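Local coordinates for phenylacetate-CoA oxygenase subunit PaaB (Ralstonia eutropha JMP134, PDB 3EGR), which is a subunit of phenylacetate-CoA oxygenase, which probably acts on phenylacetyl-CoA in the aerobic breakdown of phenylacetic acid, at residues Ala36-Met39 / Ala40-Tyr44. Residues are numbered along the deposited sequence; the frame is centred on the assembly and turned at random.
Sequences ALHM and ARDVY
Four successive i to i+4 backbone hydrogen bonds tie Ala-36 through Met-39 to the following turn of one alpha helix. Ala-40 N donates to Ala-36 O and Arg-41 N to Leu-37 O, each at 2.8 Å. The bond from Asp-42 N to His-38 O is longer, at 3.3 Å, and Val-43 N bonds Met-39 O.

Among the side chains, His-38 and Asp-42 lie one turn apart on the outer side. The imidazole has CG anti to the backbone N (chi1 178°), which brings the far end of the ring near the carboxylate; NE2 stops 4.0 Å from Asp-42 OD2, with the two planes inclined by 61°. This is proximity rather than a bond, and the carboxylate instead forms a salt bridge through OD1 with Arg-47, just beyond the helix.

The CB of Ala-40 and the CG2 of Val-43 sit beside carbonyl oxygens of the preceding turn, as helix geometry requires. The other branch of Val-43, CG1, lies over the centre of the Tyr-44 ring, 3.7 Å above its plane.

Helix 33-45 packs along one face of the antiparallel sheet. Ala-36 and Ala-40, both buried, meet Trp-10 and Val-12 of strand 9-15, the middle strand, and Val-55 and Ile-53 of strand 52-57; Met-39, present as selenomethionine, leans on Leu-28 of strand 23-29, while Leu-37 also packs against Ala-63 of a second subunit.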
# COMPACT_ATOMS: atom_id res chain seq x y z
N ALA A 36 4.74 5.89 -13.01
CA ALA A 36 6.00 5.81 -12.26
C ALA A 36 6.98 4.85 -12.94
O ALA A 36 8.17 5.14 -13.10
CB ALA A 36 5.74 5.40 -10.85
N LEU A 37 6.48 3.71 -13.38
CA LEU A 37 7.29 2.74 -14.13
C LEU A 37 7.86 3.35 -15.40
O LEU A 37 9.06 3.29 -15.63
CB LEU A 37 6.45 1.51 -14.51
CG LEU A 37 6.45 0.34 -13.55
CD1 LEU A 37 5.49 -0.70 -14.07
CD2 LEU A 37 7.87 -0.22 -13.39
N HIS A 38 6.98 3.93 -16.21
CA HIS A 38 7.38 4.59 -17.44
C HIS A 38 8.47 5.64 -17.18
O HIS A 38 9.48 5.66 -17.87
CB HIS A 38 6.15 5.20 -18.12
CG HIS A 38 6.46 5.97 -19.38
ND1 HIS A 38 6.54 5.36 -20.62
CD2 HIS A 38 6.68 7.29 -19.59
CE1 HIS A 38 6.80 6.28 -21.54
NE2 HIS A 38 6.89 7.46 -20.94
N MSE A 39 8.25 6.50 -16.18
CA MSE A 39 9.23 7.54 -15.82
C MSE A 39 10.55 6.95 -15.34
O MSE A 39 11.62 7.44 -15.71
CB MSE A 39 8.69 8.49 -14.73
CG MSE A 39 7.64 9.47 -15.19
SE MSE A 39 6.90 10.58 -13.75
CE MSE A 39 8.49 11.51 -13.18
N ALA A 40 10.47 5.94 -14.47
CA ALA A 40 11.67 5.29 -13.95
C ALA A 40 12.46 4.66 -15.10
O ALA A 40 13.69 4.80 -15.15
CB ALA A 40 11.33 4.25 -12.87
N ARG A 41 11.75 4.01 -16.02
CA ARG A 41 12.37 3.39 -17.21
C ARG A 41 13.24 4.40 -17.95
O ARG A 41 14.37 4.10 -18.32
CB ARG A 41 11.29 2.79 -18.15
CG ARG A 41 11.82 1.92 -19.33
CD ARG A 41 10.66 1.27 -20.15
NE ARG A 41 10.95 1.12 -21.59
CZ ARG A 41 11.51 0.06 -22.17
NH1 ARG A 41 11.87 -1.00 -21.46
NH2 ARG A 41 11.72 0.06 -23.49
N ASP A 42 12.72 5.61 -18.13
CA ASP A 42 13.46 6.68 -18.80
C ASP A 42 14.52 7.33 -17.92
O ASP A 42 15.68 7.48 -18.33
CB ASP A 42 12.49 7.76 -19.30
CG ASP A 42 11.75 7.35 -20.54
OD1 ASP A 42 12.08 6.31 -21.13
OD2 ASP A 42 10.82 8.06 -20.95
N VAL A 43 14.12 7.73 -16.72
CA VAL A 43 15.00 8.52 -15.85
C VAL A 43 16.18 7.71 -15.35
O VAL A 43 17.27 8.25 -15.24
CB VAL A 43 14.21 9.13 -14.65
CG1 VAL A 43 15.16 9.56 -13.54
CG2 VAL A 43 13.36 10.32 -15.12
N TYR A 44 15.96 6.43 -15.04
CA TYR A 44 16.95 5.63 -14.32
C TYR A 44 17.55 4.50 -15.13
O TYR A 44 18.72 4.19 -14.95
CB TYR A 44 16.37 5.05 -13.01
CG TYR A 44 16.05 6.08 -11.93
CD1 TYR A 44 17.06 6.82 -11.33
CD2 TYR A 44 14.74 6.31 -11.51
CE1 TYR A 44 16.78 7.76 -10.36
CE2 TYR A 44 14.45 7.24 -10.53
CZ TYR A 44 15.49 7.97 -9.96
OH TYR A 44 15.23 8.90 -8.99